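Local coordinates for uncharacterized protein (Bacteroides ovatus CL02T12C04, PDB 6PTM) that probably hydrolyses carrageenan chains from an end, as an exo-carrageenase of glycoside hydrolase family 42, at residues Ile66-Glu71 against Ser133-Val138; Glu72-Thr77 against Ile125-Ser130; Leu564-Thr569 against Leu595-Ala600; Leu584-Lys589 against Ala614-Lys619. All coordinates share one frame; numbering follows the deposited sequence. Where two conformers were deposited one is given.

The four contacts form two pairs in distant parts of the chain. Interactions 1 and 2 join helix 69-90 to helix 109-139, with centres about 11 Å apart, and interaction 2 is nested along the chain inside the loop closed by interaction 1. Interactions 3 and 4 come later, their segments alternating in sequence and their centres about 7 Å apart. They share the parallel sheet ordered 597-600, 564-567, 614-617, 640-643, 667-670, a 2-1-3-4-5 order consistent with a flavodoxin-like domain. The pairs do not touch, their centres lying 42 to 45 Å apart, consistent with their stabilising different parts of the fold.

Interaction 1 (Ile66-Glu71 against Ser133-Val138)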
loop_
_atom_site.group_PDB
_atom_site.type_symbol
_atom_site.label_atom_id
_atom_site.label_comp_id
_atom_site.label_asym_id
_atom_site.label_seq_id
_atom_site.Cartn_x
_atom_site.Cartn_y
_atom_site.Cartn_z
ATOM N N ILE A 66 16.118 0.530 31.888
ATOM C CA ILE A 66 16.164 0.596 30.397
ATOM C C ILE A 66 14.918 -0.110 29.830
ATOM O O ILE A 66 14.633 -1.239 30.246
ATOM C CB ILE A 66 17.487 0.000 29.873
ATOM C CG1 ILE A 66 18.693 0.853 30.304
ATOM C CG2 ILE A 66 17.449 -0.151 28.354
ATOM C CD1 ILE A 66 20.039 0.177 30.124
ATOM N N ASN A 67 14.247 0.505 28.858
ATOM C CA ASN A 67 13.166 -0.142 28.073
ATOM C C ASN A 67 13.790 -1.186 27.131
ATOM O O ASN A 67 14.351 -0.787 26.054
ATOM C CB ASN A 67 12.361 0.879 27.253
ATOM C CG ASN A 67 11.150 0.255 26.594
ATOM O OD1 ASN A 67 11.103 -0.978 26.464
ATOM N ND2 ASN A 67 10.171 1.063 26.199
ATOM N N THR A 68 13.671 -2.480 27.469
ATOM C CA THR A 68 14.297 -3.595 26.711
ATOM C C THR A 68 13.290 -4.207 25.723
ATOM O O THR A 68 13.489 -5.365 25.321
ATOM C CB THR A 68 14.821 -4.708 27.630
ATOM O OG1 THR A 68 13.783 -5.078 28.533
ATOM C CG2 THR A 68 16.035 -4.298 28.410
ATOM N N LEU A 69 12.242 -3.490 25.328
ATOM C CA LEU A 69 11.238 -4.040 24.372
ATOM C C LEU A 69 11.941 -4.607 23.128
ATOM O O LEU A 69 11.600 -5.718 22.694
ATOM C CB LEU A 69 10.209 -2.970 23.996
ATOM C CG LEU A 69 9.188 -3.373 22.942
ATOM C CD1 LEU A 69 8.334 -4.561 23.418
ATOM C CD2 LEU A 69 8.299 -2.180 22.612
ATOM N N LYS A 70 12.896 -3.875 22.569
ATOM C CA LYS A 70 13.531 -4.265 21.285
ATOM C C LYS A 70 14.210 -5.636 21.464
ATOM O O LYS A 70 13.921 -6.524 20.689
ATOM C CB LYS A 70 14.487 -3.151 20.885
ATOM C CG LYS A 70 15.199 -3.353 19.570
ATOM C CD LYS A 70 16.008 -2.138 19.194
ATOM C CE LYS A 70 16.829 -2.399 17.954
ATOM N NZ LYS A 70 17.471 -1.163 17.471
ATOM N N GLU A 71 15.040 -5.786 22.499
ATOM C CA GLU A 71 15.818 -7.022 22.767
ATOM C C GLU A 71 14.868 -8.160 23.161
ATOM O O GLU A 71 15.114 -9.318 22.735
ATOM C CB GLU A 71 16.906 -6.748 23.795
ATOM C CG GLU A 71 18.037 -5.877 23.270
ATOM C CD GLU A 71 17.732 -4.389 23.322
ATOM O OE1 GLU A 71 16.770 -4.006 24.038
ATOM O OE2 GLU A 71 18.454 -3.618 22.644
ATOM N N SER A 133 25.338 -6.470 21.627
ATOM C CA SER A 133 26.179 -5.270 21.360
ATOM C C SER A 133 25.391 -3.990 21.591
ATOM O O SER A 133 25.924 -3.059 22.224
ATOM C CB SER A 133 26.691 -5.287 19.986
ATOM O OG SER A 133 27.556 -6.378 19.899
ATOM N N GLU A 134 24.186 -3.928 21.049
ATOM C CA GLU A 134 23.390 -2.700 21.166
ATOM C C GLU A 134 23.077 -2.451 22.644
ATOM O O GLU A 134 23.331 -1.332 23.132
ATOM C CB GLU A 134 22.088 -2.736 20.363
ATOM C CG GLU A 134 21.328 -1.414 20.497
ATOM C CD GLU A 134 20.131 -1.229 19.584
ATOM O OE1 GLU A 134 19.881 -2.128 18.794
ATOM O OE2 GLU A 134 19.411 -0.198 19.725
ATOM N N LEU A 135 22.504 -3.427 23.339
ATOM C CA LEU A 135 22.077 -3.209 24.746
ATOM C C LEU A 135 23.285 -2.869 25.646
ATOM O O LEU A 135 23.106 -2.002 26.534
ATOM C CB LEU A 135 21.321 -4.448 25.223
ATOM C CG LEU A 135 20.571 -4.300 26.541
ATOM C CD1 LEU A 135 19.675 -3.069 26.563
ATOM C CD2 LEU A 135 19.762 -5.567 26.828
ATOM N N GLU A 136 24.440 -3.497 25.453
ATOM C CA GLU A 136 25.648 -3.176 26.264
ATOM C C GLU A 136 26.036 -1.709 26.034
ATOM O O GLU A 136 26.358 -1.050 27.026
ATOM C CB GLU A 136 26.783 -4.139 25.942
ATOM C CG GLU A 136 26.486 -5.565 26.375
ATOM C CD GLU A 136 27.319 -6.062 27.544
ATOM O OE1 GLU A 136 27.603 -5.241 28.459
ATOM O OE2 GLU A 136 27.670 -7.255 27.535
ATOM N N ALA A 137 25.942 -1.197 24.808
ATOM C CA ALA A 137 26.199 0.221 24.495
ATOM C C ALA A 137 25.157 1.108 25.179
ATOM O O ALA A 137 25.526 2.199 25.662
ATOM C CB ALA A 137 26.218 0.420 22.993
ATOM N N VAL A 138 23.886 0.711 25.125
ATOM C CA VAL A 138 22.802 1.468 25.794
ATOM C C VAL A 138 23.078 1.482 27.309
ATOM O O VAL A 138 22.962 2.554 27.913
ATOM C CB VAL A 138 21.415 0.906 25.472
ATOM C CG1 VAL A 138 20.368 1.549 26.357
ATOM C CG2 VAL A 138 21.062 1.084 23.992
HETATM O O HOH W 1 19.213 -4.369 20.092
#
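Lys70 and Glu134 meet at about a right angle, and their charged ends carry the polar half of the contact. Both side chains are extended, with CG anti to the backbone N in Lys70 (chi1 -178°), which sends NZ straight across to the carboxylate. There Lys70 NZ lies 2.9 Å from Glu134 OE1, on the syn lone pair, and makes a weak second bond to Glu134 OE2 at 3.1 Å. Glu71 is bent at chi2 (83°), which lays its carboxylate along Leu135, with Glu71 OE2 3.9 Å from Leu135 CB. The two acids would repel, Glu71 OE2 being 4.4 Å from Glu134 OE1, but one water donates to both oxygens and Arg145 forms a salt bridge with Glu71. With the lysine cut back to an alanine, Glu134 is likely to lose its main positive mate, leaving the paired acids less well balanced. Beyond this polar patch Ile66 supplies the apolar half, its CG2 packing 3.9 Å from Val138 CG1 and 4.1 Å from Leu135 CD1. Such a layout, with the start of helix 69-90 set against the end of helix 109-139, is that of antiparallel helices packing in an N-terminal helical bundle.

Interaction 2 (Glu72-Thr77 against Ile125-Ser130)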
loop_
_atom_site.group_PDB
_atom_site.type_symbol
_atom_site.label_atom_id
_atom_site.label_comp_id
_atom_site.label_asym_id
_atom_site.label_seq_id
_atom_site.Cartn_x
_atom_site.Cartn_y
_atom_site.Cartn_z
ATOM N N GLU A 72 13.821 -7.882 23.928
ATOM C CA GLU A 72 12.802 -8.914 24.256
ATOM C C GLU A 72 12.115 -9.420 22.992
ATOM O O GLU A 72 11.778 -10.630 22.925
ATOM C CB GLU A 72 11.734 -8.375 25.196
ATOM C CG GLU A 72 12.248 -8.125 26.599
ATOM C CD GLU A 72 11.211 -7.380 27.416
ATOM O OE1 GLU A 72 10.039 -7.747 27.295
ATOM O OE2 GLU A 72 11.546 -6.396 28.059
ATOM N N THR A 73 11.880 -8.534 22.023
ATOM C CA THR A 73 11.265 -8.909 20.727
ATOM C C THR A 73 12.225 -9.841 19.995
ATOM O O THR A 73 11.776 -10.885 19.478
ATOM C CB THR A 73 10.894 -7.674 19.897
ATOM O OG1 THR A 73 9.934 -6.929 20.649
ATOM C CG2 THR A 73 10.354 -8.048 18.538
ATOM N N ALA A 74 13.502 -9.474 19.916
ATOM C CA ALA A 74 14.557 -10.300 19.280
ATOM C C ALA A 74 14.684 -11.657 20.003
ATOM O O ALA A 74 14.817 -12.700 19.316
ATOM C CB ALA A 74 15.878 -9.548 19.283
ATOM N N LEU A 75 14.736 -11.635 21.336
ATOM C CA LEU A 75 14.851 -12.869 22.166
ATOM C C LEU A 75 13.663 -13.779 21.841
ATOM O O LEU A 75 13.868 -14.976 21.629
ATOM C CB LEU A 75 14.848 -12.507 23.654
ATOM C CG LEU A 75 15.004 -13.701 24.595
ATOM C CD1 LEU A 75 16.379 -14.322 24.430
ATOM C CD2 LEU A 75 14.815 -13.310 26.039
ATOM N N ARG A 76 12.445 -13.248 21.844
ATOM C CA ARG A 76 11.239 -14.059 21.560
ATOM C C ARG A 76 11.322 -14.619 20.140
ATOM O O ARG A 76 10.972 -15.803 19.927
ATOM C CB ARG A 76 9.952 -13.265 21.774
ATOM C CG ARG A 76 8.697 -14.070 21.473
ATOM C CD ARG A 76 8.595 -15.362 22.268
ATOM N NE ARG A 76 8.631 -15.105 23.705
ATOM C CZ ARG A 76 7.618 -14.608 24.416
ATOM N NH1 ARG A 76 6.458 -14.290 23.861
ATOM N NH2 ARG A 76 7.777 -14.422 25.714
ATOM N N THR A 77 11.752 -13.805 19.184
ATOM C CA THR A 77 11.906 -14.292 17.806
ATOM C C THR A 77 12.849 -15.498 17.807
ATOM O O THR A 77 12.601 -16.499 17.094
ATOM C CB THR A 77 12.421 -13.204 16.870
ATOM O OG1 THR A 77 11.566 -12.058 16.919
ATOM C CG2 THR A 77 12.496 -13.739 15.461
ATOM N N ILE A 125 22.059 -16.291 15.788
ATOM C CA ILE A 125 23.385 -15.945 16.398
ATOM C C ILE A 125 23.733 -14.496 16.016
ATOM O O ILE A 125 24.110 -13.712 16.928
ATOM C CB ILE A 125 24.472 -16.954 15.984
ATOM C CG1 ILE A 125 24.228 -18.339 16.606
ATOM C CG2 ILE A 125 25.878 -16.432 16.309
ATOM C CD1 ILE A 125 24.955 -19.481 15.881
ATOM N N GLU A 126 23.553 -14.129 14.743
ATOM C CA GLU A 126 23.807 -12.740 14.272
ATOM C C GLU A 126 22.892 -11.792 15.051
ATOM O O GLU A 126 23.363 -10.741 15.539
ATOM C CB GLU A 126 23.516 -12.577 12.781
ATOM C CG GLU A 126 24.285 -13.524 11.883
ATOM C CD GLU A 126 25.761 -13.224 11.730
ATOM O OE1 GLU A 126 26.183 -12.127 12.142
ATOM O OE2 GLU A 126 26.484 -14.095 11.196
ATOM N N MET A 127 21.620 -12.164 15.184
ATOM C CA MET A 127 20.591 -11.320 15.825
ATOM C C MET A 127 20.896 -11.164 17.320
ATOM O O MET A 127 20.742 -10.051 17.865
ATOM C CB MET A 127 19.216 -11.953 15.605
ATOM C CG MET A 127 18.098 -11.214 16.280
ATOM S SD MET A 127 16.462 -11.669 15.619
ATOM C CE MET A 127 16.368 -13.378 16.156
ATOM N N MET A 128 21.308 -12.239 17.987
ATOM C CA MET A 128 21.721 -12.149 19.409
ATOM C C MET A 128 23.001 -11.311 19.521
ATOM O O MET A 128 23.026 -10.463 20.402
ATOM C CB MET A 128 21.931 -13.536 20.016
ATOM C CG MET A 128 20.666 -14.419 20.035
ATOM S SD MET A 128 19.295 -13.785 20.978
ATOM C CE MET A 128 18.388 -12.901 19.709
ATOM N N ASN A 129 23.984 -11.476 18.640
ATOM C CA ASN A 129 25.225 -10.657 18.695
ATOM C C ASN A 129 24.850 -9.172 18.533
ATOM O O ASN A 129 25.356 -8.374 19.308
ATOM C CB ASN A 129 26.274 -11.062 17.653
ATOM C CG ASN A 129 26.992 -12.360 17.984
ATOM O OD1 ASN A 129 27.012 -12.781 19.133
ATOM N ND2 ASN A 129 27.545 -13.030 16.982
ATOM N N SER A 130 23.984 -8.801 17.578
ATOM C CA SER A 130 23.542 -7.395 17.386
ATOM C C SER A 130 22.826 -6.883 18.643
ATOM O O SER A 130 23.067 -5.721 19.058
ATOM C CB SER A 130 22.672 -7.244 16.134
ATOM O OG SER A 130 23.430 -7.572 14.965
#
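The methyl groups of Met127 and Met128 converge on one backbone oxygen: Met127 CE and Met128 CE each lie 3.6 Å from Ala74 O. They arrive by different conformations. Met127 has CG anti to the backbone N and runs extended as far as SD, then bends at chi3 (66°), so that its shaft passes Ala74, with CG 4.1 Å from Ala74 CB, and CE ends 4.0 Å from Thr77 CG2. Met128 starts with CG beside the backbone N and curls at both chi2 and chi3 (93°), which returns its CE to 4.2 Å from Ala74 CB. The small Ala74 side chain thus has a methionine contact from each of two consecutive residues, and no hydrogen bond joins the segments. Thr77 OG1 donates to Thr73 O of its own helix at 2.8 Å, from the opposite face of that carbonyl to the backbone N of Thr77, and is also hydrogen-bonded to His188, while the Thr77 side chain meets Met127 at about a right angle. The segment axes come within 10.1 Å and are antiparallel, at 160°. Around this pair, helix 44-63 packs on Leu75 and Met128 through Ile51, Lys50 and Leu54, and helix 534-549 touches Ala74 and Met127 through Asn538.

Interaction 3 (Leu564-Thr569 against Leu595-Ala600); sequences LRIFYT and LPIGFA
Four backbone hydrogen bonds join strand 564-567 and Tyr568 to the parallel strand 597-600. Three of them measure 2.9 Å: Gly598 N to Leu564 O, Ile566 N to Gly598 O, and Ala600 N to Ile566 O. The fourth, from Tyr568 N to Ala600 O, is 2.7 Å long. Gly598 and Ala600 thereby spend both N and O on this neighbour. Phe599 faces its polar groups the other way, at the edge strand of the sheet, and side chains satisfy them: its N pairs with Ser459 OG, and its O takes a bond from Arg565 NH1 at 3.0 Å. To get there Arg565 crosses the glycine backbone, its bend at chi2 (-49°) laying CD 3.5 Å from Gly598 C, and the acceptor lies in the guanidinium plane. Arg565 NE is bound to Lys562 O. On the other face of the sheet, Ile566 and Phe599 lie side by side, CB of Ile566 3.8 Å from CD1 of Phe599, and Ile566 CD1 packs 3.9 Å from Ile597 CG2. Backbone bonds of Arg565 and Phe567 to strand 614-617 complete the inner strand. The chemistry implies an edge strand whose buried polar groups are met by side chains where no further strand follows.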
loop_
_atom_site.group_PDB
_atom_site.type_symbol
_atom_site.label_atom_id
_atom_site.label_comp_id
_atom_site.label_asym_id
_atom_site.label_seq_id
_atom_site.Cartn_x
_atom_site.Cartn_y
_atom_site.Cartn_z
ATOM N N LEU A 564 3.670 20.167 -5.275
ATOM C CA LEU A 564 3.552 19.916 -6.718
ATOM C C LEU A 564 2.585 18.750 -6.871
ATOM O O LEU A 564 2.808 17.664 -6.214
ATOM C CB LEU A 564 4.928 19.627 -7.314
ATOM C CG LEU A 564 5.920 20.788 -7.256
ATOM C CD1 LEU A 564 7.302 20.311 -7.662
ATOM C CD2 LEU A 564 5.473 21.941 -8.148
ATOM N N ARG A 565 1.550 18.968 -7.676
ATOM C CA ARG A 565 0.532 17.929 -7.974
ATOM C C ARG A 565 0.589 17.569 -9.450
ATOM O O ARG A 565 0.406 18.458 -10.303
ATOM C CB ARG A 565 -0.855 18.425 -7.579
ATOM C CG ARG A 565 -0.972 18.769 -6.108
ATOM C CD ARG A 565 -0.446 17.686 -5.175
ATOM N NE ARG A 565 -0.785 18.078 -3.815
ATOM C CZ ARG A 565 -1.913 17.755 -3.189
ATOM N NH1 ARG A 565 -2.823 16.961 -3.743
ATOM N NH2 ARG A 565 -2.086 18.146 -1.947
ATOM N N ILE A 566 0.801 16.295 -9.737
ATOM C CA ILE A 566 0.775 15.782 -11.127
ATOM C C ILE A 566 -0.679 15.544 -11.469
ATOM O O ILE A 566 -1.297 14.752 -10.750
ATOM C CB ILE A 566 1.616 14.509 -11.226
ATOM C CG1 ILE A 566 3.081 14.816 -10.942
ATOM C CG2 ILE A 566 1.448 13.808 -12.554
ATOM C CD1 ILE A 566 3.876 13.583 -10.766
ATOM N N PHE A 567 -1.171 16.127 -12.559
ATOM C CA PHE A 567 -2.570 15.915 -13.006
ATOM C C PHE A 567 -2.783 14.487 -13.509
ATOM O O PHE A 567 -1.991 13.979 -14.313
ATOM C CB PHE A 567 -3.009 16.902 -14.081
ATOM C CG PHE A 567 -4.506 16.954 -14.183
ATOM C CD1 PHE A 567 -5.172 16.254 -15.168
ATOM C CD2 PHE A 567 -5.244 17.610 -13.211
ATOM C CE1 PHE A 567 -6.558 16.279 -15.215
ATOM C CE2 PHE A 567 -6.630 17.581 -13.225
ATOM C CZ PHE A 567 -7.279 16.943 -14.248
ATOM N N TYR A 568 -3.830 13.837 -12.994
ATOM C CA TYR A 568 -4.225 12.458 -13.370
ATOM C C TYR A 568 -5.677 12.500 -13.849
ATOM O O TYR A 568 -6.554 13.122 -13.210
ATOM C CB TYR A 568 -4.052 11.445 -12.224
ATOM C CG TYR A 568 -4.582 10.081 -12.578
ATOM C CD1 TYR A 568 -3.825 9.219 -13.343
ATOM C CD2 TYR A 568 -5.863 9.669 -12.237
ATOM C CE1 TYR A 568 -4.327 7.998 -13.763
ATOM C CE2 TYR A 568 -6.362 8.425 -12.621
ATOM C CZ TYR A 568 -5.602 7.597 -13.413
ATOM O OH TYR A 568 -6.035 6.356 -13.810
ATOM N N THR A 569 -5.964 11.856 -14.963
ATOM C CA THR A 569 -7.371 11.663 -15.415
ATOM C C THR A 569 -7.538 10.285 -16.050
ATOM O O THR A 569 -6.695 9.893 -16.865
ATOM C CB THR A 569 -7.845 12.742 -16.387
ATOM O OG1 THR A 569 -9.199 12.400 -16.732
ATOM C CG2 THR A 569 -6.942 12.905 -17.590
ATOM N N LEU A 595 10.962 17.314 -1.766
ATOM C CA LEU A 595 9.528 17.704 -1.692
ATOM C C LEU A 595 8.652 16.471 -1.831
ATOM O O LEU A 595 8.887 15.628 -2.692
ATOM C CB LEU A 595 9.211 18.652 -2.841
ATOM C CG LEU A 595 9.919 20.004 -2.820
ATOM C CD1 LEU A 595 9.567 20.769 -4.080
ATOM C CD2 LEU A 595 9.566 20.779 -1.552
ATOM N N PRO A 596 7.596 16.341 -1.008
ATOM C CA PRO A 596 6.569 15.338 -1.248
ATOM C C PRO A 596 5.902 15.695 -2.565
ATOM O O PRO A 596 5.462 16.830 -2.701
ATOM C CB PRO A 596 5.628 15.456 -0.035
ATOM C CG PRO A 596 6.400 16.256 0.984
ATOM C CD PRO A 596 7.334 17.147 0.192
ATOM N N ILE A 597 5.789 14.726 -3.478
ATOM C CA ILE A 597 5.108 14.915 -4.783
ATOM C C ILE A 597 3.725 14.259 -4.714
ATOM O O ILE A 597 3.652 13.094 -4.326
ATOM C CB ILE A 597 5.950 14.356 -5.942
ATOM C CG1 ILE A 597 7.350 14.982 -5.938
ATOM C CG2 ILE A 597 5.245 14.554 -7.270
ATOM C CD1 ILE A 597 7.358 16.486 -6.003
ATOM N N GLY A 598 2.666 15.000 -5.068
ATOM C CA GLY A 598 1.304 14.454 -5.030
ATOM C C GLY A 598 0.631 14.527 -6.352
ATOM O O GLY A 598 1.331 14.756 -7.383
ATOM N N PHE A 599 -0.686 14.303 -6.325
ATOM C CA PHE A 599 -1.506 14.209 -7.544
ATOM C C PHE A 599 -2.662 15.198 -7.459
ATOM O O PHE A 599 -3.053 15.612 -6.378
ATOM C CB PHE A 599 -1.978 12.768 -7.775
ATOM C CG PHE A 599 -0.831 11.889 -8.175
ATOM C CD1 PHE A 599 -0.460 11.790 -9.503
ATOM C CD2 PHE A 599 -0.034 11.298 -7.215
ATOM C CE1 PHE A 599 0.643 11.043 -9.873
ATOM C CE2 PHE A 599 1.072 10.556 -7.577
ATOM C CZ PHE A 599 1.392 10.406 -8.909
ATOM N N ALA A 600 -3.169 15.559 -8.631
ATOM C CA ALA A 600 -4.391 16.374 -8.816
ATOM C C ALA A 600 -5.301 15.616 -9.763
ATOM O O ALA A 600 -4.802 14.985 -10.697
ATOM C CB ALA A 600 -4.078 17.745 -9.371
#

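Interaction 4 (Leu584-Lys589 against Ala614-Lys619)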
loop_
_atom_site.group_PDB
_atom_site.type_symbol
_atom_site.label_atom_id
_atom_site.label_comp_id
_atom_site.label_asym_id
_atom_site.label_seq_id
_atom_site.Cartn_x
_atom_site.Cartn_y
_atom_site.Cartn_z
ATOM N N LEU A 584 4.593 7.938 -14.239
ATOM C CA LEU A 584 5.803 7.560 -13.466
ATOM C C LEU A 584 6.979 8.440 -13.906
ATOM O O LEU A 584 7.749 8.831 -13.043
ATOM C CB LEU A 584 6.107 6.061 -13.637
ATOM C CG LEU A 584 7.341 5.550 -12.899
ATOM C CD1 LEU A 584 7.238 5.848 -11.411
ATOM C CD2 LEU A 584 7.561 4.053 -13.127
ATOM N N ARG A 585 7.157 8.719 -15.202
ATOM C CA ARG A 585 8.374 9.426 -15.668
ATOM C C ARG A 585 8.428 10.807 -14.995
ATOM O O ARG A 585 9.519 11.175 -14.482
ATOM C CB ARG A 585 8.434 9.471 -17.201
ATOM C CG ARG A 585 9.793 9.898 -17.755
ATOM C CD ARG A 585 9.867 9.960 -19.297
ATOM N NE ARG A 585 9.328 8.712 -19.825
ATOM C CZ ARG A 585 8.123 8.566 -20.370
ATOM N NH1 ARG A 585 7.313 9.593 -20.562
ATOM N NH2 ARG A 585 7.731 7.360 -20.717
ATOM N N ILE A 586 7.297 11.521 -14.907
ATOM C CA ILE A 586 7.259 12.890 -14.336
ATOM C C ILE A 586 7.340 12.785 -12.797
ATOM O O ILE A 586 8.096 13.576 -12.187
ATOM C CB ILE A 586 6.065 13.742 -14.839
ATOM C CG1 ILE A 586 6.061 15.128 -14.191
ATOM C CG2 ILE A 586 4.717 13.077 -14.617
ATOM C CD1 ILE A 586 7.369 15.924 -14.312
ATOM N N TYR A 587 6.672 11.811 -12.181
ATOM C CA TYR A 587 6.790 11.546 -10.715
ATOM C C TYR A 587 8.255 11.341 -10.333
ATOM O O TYR A 587 8.739 11.992 -9.406
ATOM C CB TYR A 587 6.018 10.289 -10.316
ATOM C CG TYR A 587 6.068 9.963 -8.850
ATOM C CD1 TYR A 587 5.341 10.694 -7.924
ATOM C CD2 TYR A 587 6.901 8.965 -8.373
ATOM C CE1 TYR A 587 5.400 10.412 -6.563
ATOM C CE2 TYR A 587 6.966 8.660 -7.016
ATOM C CZ TYR A 587 6.195 9.368 -6.111
ATOM O OH TYR A 587 6.256 9.069 -4.801
ATOM N N GLU A 588 8.936 10.418 -11.013
ATOM C CA GLU A 588 10.374 10.085 -10.771
ATOM C C GLU A 588 11.236 11.347 -10.943
ATOM O O GLU A 588 12.172 11.599 -10.136
ATOM C CB GLU A 588 10.788 9.002 -11.756
ATOM C CG GLU A 588 12.229 8.576 -11.660
ATOM C CD GLU A 588 12.565 7.435 -12.601
ATOM O OE1 GLU A 588 12.284 7.564 -13.824
ATOM O OE2 GLU A 588 13.122 6.436 -12.125
ATOM N N LYS A 589 10.935 12.121 -11.976
ATOM C CA LYS A 589 11.677 13.356 -12.295
ATOM C C LYS A 589 11.567 14.331 -11.129
ATOM O O LYS A 589 12.545 14.992 -10.862
ATOM C CB LYS A 589 11.158 13.941 -13.612
ATOM C CG LYS A 589 11.978 15.093 -14.126
ATOM C CD LYS A 589 13.364 14.639 -14.560
ATOM C CE LYS A 589 14.111 15.696 -15.329
ATOM N NZ LYS A 589 15.417 15.140 -15.766
ATOM N N ALA A 614 1.723 24.424 -7.569
ATOM C CA ALA A 614 1.532 24.201 -9.009
ATOM C C ALA A 614 0.964 22.818 -9.293
ATOM O O ALA A 614 1.271 21.892 -8.525
ATOM C CB ALA A 614 2.845 24.398 -9.742
ATOM N N ILE A 615 0.200 22.739 -10.388
ATOM C CA ILE A 615 -0.196 21.474 -11.054
ATOM C C ILE A 615 0.679 21.311 -12.303
ATOM O O ILE A 615 0.812 22.269 -13.114
ATOM C CB ILE A 615 -1.709 21.497 -11.339
ATOM C CG1 ILE A 615 -2.511 21.528 -10.030
ATOM C CG2 ILE A 615 -2.124 20.360 -12.269
ATOM C CD1 ILE A 615 -4.018 21.767 -10.225
ATOM N N VAL A 616 1.209 20.111 -12.506
ATOM C CA VAL A 616 1.951 19.794 -13.746
ATOM C C VAL A 616 1.051 18.886 -14.573
ATOM O O VAL A 616 0.417 18.007 -13.995
ATOM C CB VAL A 616 3.354 19.224 -13.468
ATOM C CG1 VAL A 616 4.142 20.152 -12.571
ATOM C CG2 VAL A 616 3.332 17.828 -12.889
ATOM N N VAL A 617 0.946 19.161 -15.871
ATOM C CA VAL A 617 0.120 18.365 -16.814
ATOM C C VAL A 617 1.048 17.855 -17.911
ATOM O O VAL A 617 1.573 18.671 -18.706
ATOM C CB VAL A 617 -1.081 19.144 -17.379
ATOM C CG1 VAL A 617 -1.914 18.224 -18.268
ATOM C CG2 VAL A 617 -1.931 19.765 -16.285
ATOM N N TYR A 618 1.284 16.548 -17.898
ATOM C CA TYR A 618 2.313 15.871 -18.716
ATOM C C TYR A 618 1.666 14.727 -19.469
ATOM O O TYR A 618 1.033 13.872 -18.795
ATOM C CB TYR A 618 3.451 15.338 -17.844
ATOM C CG TYR A 618 4.552 14.616 -18.567
ATOM C CD1 TYR A 618 5.437 15.281 -19.401
ATOM C CD2 TYR A 618 4.724 13.258 -18.393
ATOM C CE1 TYR A 618 6.462 14.602 -20.046
ATOM C CE2 TYR A 618 5.737 12.562 -19.026
ATOM C CZ TYR A 618 6.634 13.249 -19.819
ATOM O OH TYR A 618 7.622 12.537 -20.408
ATOM N N LYS A 619 1.845 14.734 -20.801
ATOM C CA LYS A 619 1.420 13.656 -21.726
ATOM C C LYS A 619 0.013 13.158 -21.353
ATOM O O LYS A 619 -0.218 11.931 -21.273
ATOM C CB LYS A 619 2.479 12.554 -21.709
ATOM C CG LYS A 619 3.797 12.910 -22.396
ATOM C CD LYS A 619 4.521 11.658 -22.903
ATOM C CE LYS A 619 5.205 11.854 -24.236
ATOM N NZ LYS A 619 6.328 12.779 -24.047
#
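Ile586 overlaps the CD2 corner of the Tyr618 ring with its CB and CG2, the two side chains sliding past each other in opposite directions, with Ile586 CG2 3.8 Å from Tyr618 CD2. The Ile586 torsion divides the work: CG1 is anti to the backbone N (chi1 179°) and carries on to Val616, 4.1 Å from Val616 CG2, while CG2 takes the crowded position between N and the carbonyl carbon and bears on the ring. At the far end of the tyrosine, Arg585 crosses at about a right angle. Arg585 NH1 donates to Tyr618 OH at 3.0 Å with an N-H...O angle of 155°, the hydroxyl meeting the edge of the guanidinium group close to its plane, and the guanidinium and ring planes stand 63° apart. The same NH1 forms a salt bridge with Asp582 of its own helix, so one nitrogen serves both a carboxylate and the hydroxyl. One ring face of Tyr618 is covered by Lys619 CG, 3.7 Å above its centre. Were the tyrosine replaced by a leucine, Arg585 would probably lose its hydroxyl acceptor and the Lys619 chain the ring it lies on. Helix 579-590 lies in the beta-alpha-beta crossover that links the parallel neighbours 564-567 and 597-600; here it packs on strand 614-617, with Ile566 also touching Ile586 and Val616, and Leu674 of helix 674-687 touching Arg585, Ile586 and Tyr618.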